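Local coordinates for protein probable tRNA pseudouridine synthase D (Methanosarcina mazei, PDB 1Z2Z) that probably isomerises uridine 13 of transfer RNAs to pseudouridine, as a member of the TruD family of pseudouridine synthases, at residues A[48-53]-A[118-123]; A[94-99]-A[123-128]. All coordinates share one frame; numbering follows the deposited sequence.

Contact 1. Residues A[48-53]-A[118-123]; sequences KYLIVE and LGRSRK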
loop_
_atom_site.group_PDB
_atom_site.type_symbol
_atom_site.label_atom_id
_atom_site.label_comp_id
_atom_site.label_asym_id
_atom_site.label_seq_id
_atom_site.Cartn_x
_atom_site.Cartn_y
_atom_site.Cartn_z
ATOM N N LYS A 48 12.749 22.246 22.319
ATOM C CA LYS A 48 12.289 23.334 21.466
ATOM C C LYS A 48 11.201 22.895 20.498
ATOM O O LYS A 48 10.902 23.592 19.539
ATOM C CB LYS A 48 13.471 23.928 20.690
ATOM C CG LYS A 48 14.086 22.982 19.650
ATOM C CD LYS A 48 15.557 23.309 19.365
ATOM C CE LYS A 48 16.202 22.288 18.416
ATOM N NZ LYS A 48 15.887 22.486 16.970
ATOM N N TYR A 49 10.606 21.739 20.764
ATOM C CA TYR A 49 9.549 21.194 19.926
ATOM C C TYR A 49 8.288 20.945 20.764
ATOM O O TYR A 49 8.320 20.261 21.796
ATOM C CB TYR A 49 10.040 19.896 19.260
ATOM C CG TYR A 49 10.891 20.111 18.017
ATOM C CD1 TYR A 49 10.323 20.624 16.858
ATOM C CD2 TYR A 49 12.260 19.819 18.001
ATOM C CE1 TYR A 49 11.083 20.847 15.716
ATOM C CE2 TYR A 49 13.036 20.040 16.848
ATOM C CZ TYR A 49 12.436 20.557 15.713
ATOM O OH TYR A 49 13.149 20.828 14.562
ATOM N N LEU A 50 7.178 21.528 20.324
ATOM C CA LEU A 50 5.908 21.386 21.030
ATOM C C LEU A 50 5.171 20.220 20.394
ATOM O O LEU A 50 4.985 20.194 19.182
ATOM C CB LEU A 50 5.103 22.689 20.906
ATOM C CG LEU A 50 3.940 22.908 21.879
ATOM C CD1 LEU A 50 2.862 21.933 21.552
ATOM C CD2 LEU A 50 4.394 22.736 23.316
ATOM N N ILE A 51 4.761 19.253 21.203
ATOM C CA ILE A 51 4.074 18.084 20.659
ATOM C C ILE A 51 2.573 18.094 20.921
ATOM O O ILE A 51 2.107 18.048 22.074
ATOM C CB ILE A 51 4.639 16.753 21.211
ATOM C CG1 ILE A 51 6.177 16.786 21.287
ATOM C CG2 ILE A 51 4.159 15.635 20.321
ATOM C CD1 ILE A 51 6.886 17.161 19.984
ATOM N N VAL A 52 1.829 18.088 19.826
ATOM C CA VAL A 52 0.381 18.164 19.865
ATOM C C VAL A 52 -0.362 17.021 19.205
ATOM O O VAL A 52 0.079 16.474 18.198
ATOM C CB VAL A 52 -0.073 19.463 19.176
ATOM C CG1 VAL A 52 -1.524 19.740 19.496
ATOM C CG2 VAL A 52 0.812 20.617 19.607
ATOM N N GLU A 53 -1.510 16.682 19.773
ATOM C CA GLU A 53 -2.353 15.632 19.219
ATOM C C GLU A 53 -3.292 16.350 18.267
ATOM O O GLU A 53 -4.055 17.218 18.679
ATOM C CB GLU A 53 -3.162 14.959 20.312
ATOM C CG GLU A 53 -4.021 13.845 19.801
ATOM C CD GLU A 53 -4.973 13.341 20.856
ATOM O OE1 GLU A 53 -6.173 13.676 20.772
ATOM O OE2 GLU A 53 -4.516 12.628 21.780
ATOM N N LEU A 118 0.556 17.607 24.077
ATOM C CA LEU A 118 0.948 16.340 24.667
ATOM C C LEU A 118 2.203 16.643 25.496
ATOM O O LEU A 118 2.383 16.093 26.574
ATOM C CB LEU A 118 1.210 15.270 23.585
ATOM C CG LEU A 118 -0.025 14.798 22.784
ATOM C CD1 LEU A 118 0.406 13.919 21.631
ATOM C CD2 LEU A 118 -1.005 14.067 23.675
ATOM N N GLY A 119 3.050 17.552 25.020
ATOM C CA GLY A 119 4.235 17.875 25.792
ATOM C C GLY A 119 5.299 18.495 24.927
ATOM O O GLY A 119 4.982 19.122 23.920
ATOM N N ARG A 120 6.563 18.330 25.305
ATOM C CA ARG A 120 7.645 18.893 24.496
ATOM C C ARG A 120 8.763 17.872 24.310
ATOM O O ARG A 120 8.790 16.838 24.969
ATOM C CB ARG A 120 8.196 20.180 25.145
ATOM C CG ARG A 120 7.156 21.317 25.325
ATOM C CD ARG A 120 7.793 22.634 25.806
ATOM N NE ARG A 120 8.673 23.200 24.797
ATOM C CZ ARG A 120 8.260 23.904 23.751
ATOM N NH1 ARG A 120 9.139 24.363 22.865
ATOM N NH2 ARG A 120 6.973 24.172 23.593
ATOM N N SER A 121 9.674 18.157 23.394
ATOM C CA SER A 121 10.789 17.262 23.124
ATOM C C SER A 121 11.863 17.948 22.290
ATOM O O SER A 121 11.578 18.829 21.473
ATOM C CB SER A 121 10.323 16.005 22.388
ATOM O OG SER A 121 11.429 15.389 21.750
ATOM N N ARG A 122 13.104 17.530 22.494
ATOM C CA ARG A 122 14.221 18.099 21.760
ATOM C C ARG A 122 14.194 17.527 20.353
ATOM O O ARG A 122 14.892 18.012 19.466
ATOM C CB ARG A 122 15.545 17.732 22.445
ATOM C CG ARG A 122 15.564 17.988 23.952
ATOM C CD ARG A 122 16.872 17.552 24.588
ATOM N NE ARG A 122 16.799 17.490 26.048
ATOM C CZ ARG A 122 16.545 18.529 26.843
ATOM N NH1 ARG A 122 16.337 19.737 26.329
ATOM N NH2 ARG A 122 16.489 18.354 28.162
ATOM N N LYS A 123 13.379 16.493 20.154
ATOM C CA LYS A 123 13.283 15.847 18.848
ATOM C C LYS A 123 11.942 16.064 18.167
ATOM O O LYS A 123 10.881 16.002 18.790
ATOM C CB LYS A 123 13.568 14.336 18.981
ATOM C CG LYS A 123 12.527 13.546 19.783
ATOM C CD LYS A 123 13.133 12.336 20.518
ATOM C CE LYS A 123 13.555 11.191 19.589
ATOM N NZ LYS A 123 12.407 10.447 18.962
#

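Contact 2. Residues A[94-99]-A[123-128]; sequences KISIFD and KSVELG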
loop_
_atom_site.group_PDB
_atom_site.type_symbol
_atom_site.label_atom_id
_atom_site.label_comp_id
_atom_site.label_asym_id
_atom_site.label_seq_id
_atom_site.Cartn_x
_atom_site.Cartn_y
_atom_site.Cartn_z
ATOM N N LYS A 94 -0.259 12.231 16.286
ATOM C CA LYS A 94 0.673 13.083 17.008
ATOM C C LYS A 94 1.500 13.899 16.004
ATOM O O LYS A 94 1.851 13.409 14.937
ATOM C CB LYS A 94 1.571 12.224 17.900
ATOM C CG LYS A 94 2.785 12.949 18.466
ATOM C CD LYS A 94 3.575 12.068 19.433
ATOM C CE LYS A 94 2.751 11.738 20.664
ATOM N NZ LYS A 94 3.476 10.947 21.710
ATOM N N ILE A 95 1.760 15.161 16.323
ATOM C CA ILE A 95 2.553 16.005 15.447
ATOM C C ILE A 95 3.512 16.836 16.282
ATOM O O ILE A 95 3.433 16.859 17.518
ATOM C CB ILE A 95 1.682 16.975 14.604
ATOM C CG1 ILE A 95 0.957 17.971 15.511
ATOM C CG2 ILE A 95 0.699 16.193 13.746
ATOM C CD1 ILE A 95 0.398 19.202 14.740
ATOM N N SER A 96 4.442 17.503 15.622
ATOM C CA SER A 96 5.367 18.342 16.361
ATOM C C SER A 96 5.408 19.704 15.699
ATOM O O SER A 96 5.268 19.825 14.476
ATOM C CB SER A 96 6.770 17.731 16.398
ATOM O OG SER A 96 7.389 17.824 15.129
ATOM N N ILE A 97 5.591 20.726 16.525
ATOM C CA ILE A 97 5.644 22.100 16.055
ATOM C C ILE A 97 6.838 22.776 16.681
ATOM O O ILE A 97 6.963 22.837 17.908
ATOM C CB ILE A 97 4.385 22.882 16.463
ATOM C CG1 ILE A 97 3.121 22.124 16.021
ATOM C CG2 ILE A 97 4.438 24.265 15.845
ATOM C CD1 ILE A 97 1.824 22.796 16.424
ATOM N N PHE A 98 7.708 23.297 15.830
ATOM C CA PHE A 98 8.921 23.941 16.292
ATOM C C PHE A 98 8.723 25.312 16.894
ATOM O O PHE A 98 7.990 26.163 16.368
ATOM C CB PHE A 98 9.937 24.037 15.144
ATOM C CG PHE A 98 11.160 24.853 15.469
ATOM C CD1 PHE A 98 11.443 26.010 14.767
ATOM C CD2 PHE A 98 12.039 24.455 16.469
ATOM C CE1 PHE A 98 12.600 26.757 15.051
ATOM C CE2 PHE A 98 13.195 25.199 16.755
ATOM C CZ PHE A 98 13.471 26.345 16.051
ATOM N N ASP A 99 9.381 25.507 18.026
ATOM C CA ASP A 99 9.356 26.788 18.699
ATOM C C ASP A 99 7.962 27.379 18.880
ATOM O O ASP A 99 7.663 28.483 18.407
ATOM C CB ASP A 99 10.241 27.748 17.910
ATOM C CG ASP A 99 10.369 29.091 18.571
ATOM O OD1 ASP A 99 10.024 29.181 19.774
ATOM O OD2 ASP A 99 10.824 30.038 17.875
ATOM N N LYS A 123 13.379 16.493 20.154
ATOM C CA LYS A 123 13.283 15.847 18.848
ATOM C C LYS A 123 11.942 16.064 18.167
ATOM O O LYS A 123 10.881 16.002 18.790
ATOM C CB LYS A 123 13.568 14.336 18.981
ATOM C CG LYS A 123 12.527 13.546 19.783
ATOM C CD LYS A 123 13.133 12.336 20.518
ATOM C CE LYS A 123 13.555 11.191 19.589
ATOM N NZ LYS A 123 12.407 10.447 18.962
ATOM N N SER A 124 12.012 16.337 16.876
ATOM C CA SER A 124 10.830 16.559 16.074
ATOM C C SER A 124 10.225 15.207 15.799
ATOM O O SER A 124 10.870 14.180 16.021
ATOM C CB SER A 124 11.218 17.162 14.746
ATOM O OG SER A 124 12.036 16.232 14.064
ATOM N N VAL A 125 8.999 15.217 15.284
ATOM C CA VAL A 125 8.272 13.999 14.957
ATOM C C VAL A 125 8.528 13.610 13.500
ATOM O O VAL A 125 7.980 14.208 12.583
ATOM C CB VAL A 125 6.769 14.210 15.225
ATOM C CG1 VAL A 125 5.984 13.012 14.767
ATOM C CG2 VAL A 125 6.544 14.419 16.712
ATOM N N GLU A 126 9.364 12.605 13.277
ATOM C CA GLU A 126 9.681 12.207 11.907
ATOM C C GLU A 126 8.792 11.088 11.335
ATOM O O GLU A 126 8.174 10.325 12.071
ATOM C CB GLU A 126 11.157 11.799 11.839
ATOM C CG GLU A 126 12.144 12.893 12.230
ATOM C CD GLU A 126 12.166 14.055 11.250
ATOM O OE1 GLU A 126 12.223 13.814 10.027
ATOM O OE2 GLU A 126 12.134 15.224 11.696
ATOM N N LEU A 127 8.710 11.012 10.014
ATOM C CA LEU A 127 7.926 9.959 9.398
ATOM C C LEU A 127 8.380 8.644 9.974
ATOM O O LEU A 127 9.561 8.318 9.905
ATOM C CB LEU A 127 8.176 9.913 7.909
ATOM C CG LEU A 127 7.566 11.097 7.183
ATOM C CD1 LEU A 127 8.016 11.035 5.757
ATOM C CD2 LEU A 127 6.036 11.058 7.279
ATOM N N GLY A 128 7.465 7.875 10.538
ATOM C CA GLY A 128 7.877 6.610 11.096
ATOM C C GLY A 128 7.750 6.569 12.595
ATOM O O GLY A 128 7.683 5.485 13.160
#

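Contact 1. Residues A[48-53]-A[118-123]
The carbonyl oxygen of I51 is gripped by two consecutive backbone N-H groups: G119 N, on a lone pair in the carbonyl plane at 3.1 Å, and L118 N, nearly along the C=O axis at 2.6 Å. Two residues facing one define a classic beta bulge in this antiparallel ladder; the short axes of 49-53 and 118-121 run at 154° to each other, 4.6 Å apart at closest approach. Beyond the bulge, I51 N returns a nearly straight bond to G119 O (2.7 Å), and S121 N reaches Y49 O at 3.0 Å. On the face carrying L50, the R120 chain bends at chi3 (66°) and lays its guanidinium across the Y49-L50 backbone, with Y49 O 4.1 Å above the centre of its plane. The L50 side chain crosses that of R120 at about a right angle. R120 also donates from NE to G47 O and from NH2 to T100 O, so a leucine in its place would probably leave both carbonyl oxygens without these donors. Strand 49-57 lies between strands 113-121 and 90-98; on the latter side the backbones of L50 and V52 bond to I97 and I95, while I105 of helix 102-105 packs on their side chains.

Contact 2. Residues A[94-99]-A[123-128]
Within the mixed sheet, S96 on strand 90-98 receives V125 from the loop that links strand 113-121 to strand 130-142, the two residues forming the nearest CA pair at 5.4 Å. The evidence for a specific join is one hydrogen bond: V125 N donates to S96 OG over 3.1 Å, with 167° at the hydrogen, so the bond is close to straight. The serine torsion explains its use, because at chi1 72° the hydroxyl sits between its own backbone N and carbonyl carbon, turned to meet the incoming amide. S124 approaches the same oxygen with its CB, 3.9 Å from S96 OG.

Apolar contact accompanies the bond. With CG1 of V125 anti to its backbone N (chi1 174°), CG2 lies beside that N, and this puts CG2 against S96 CB and within 3.9 Å of I95 C. CG1 comes no nearer than 4.2 Å to K94 O. The aliphatic part of K94 borders the valine, its CG 4.4 Å from V125 CG2, whereas its amine leads away to a salt bridge with E43. Inside the loop, S124 OG donates to the anti lone pair of E126 OE2, at 2.6 Å.

The carbonyl oxygen of V125, in the next peptide unit, is hydrogen-bonded to S80 OG of strand 79-81. Both backbone polar groups of this buried valine are therefore matched by serine hydroxyls of two neighbouring strands, S96 acting as acceptor and S80 as donor, consistent with side-chain bonds holding the loop where no regular ladder forms.

Overall arrangement
The centres of contacts 1 and 2 lie about 7 Å apart, and both reach the same mixed sheet, contact 2 through strand 90-98. Along the chain the segments alternate: 48-53, 94-99, 118-123, then 123-128, with K123 ending 118-123 and beginning 123-128. Strands 49-57 and 90-98 are antiparallel neighbours, and the two contacts meet directly: the I51 side chain lies against K94 and S96, and the side chains of L118 and K94 touch. The chain leaving strand 113-121 thus passes from pairing with 49-57 to touching 90-98, the next strand over. Both contacts lie away from D86, the predicted nucleophile; what they join is strand to strand and loop to strand.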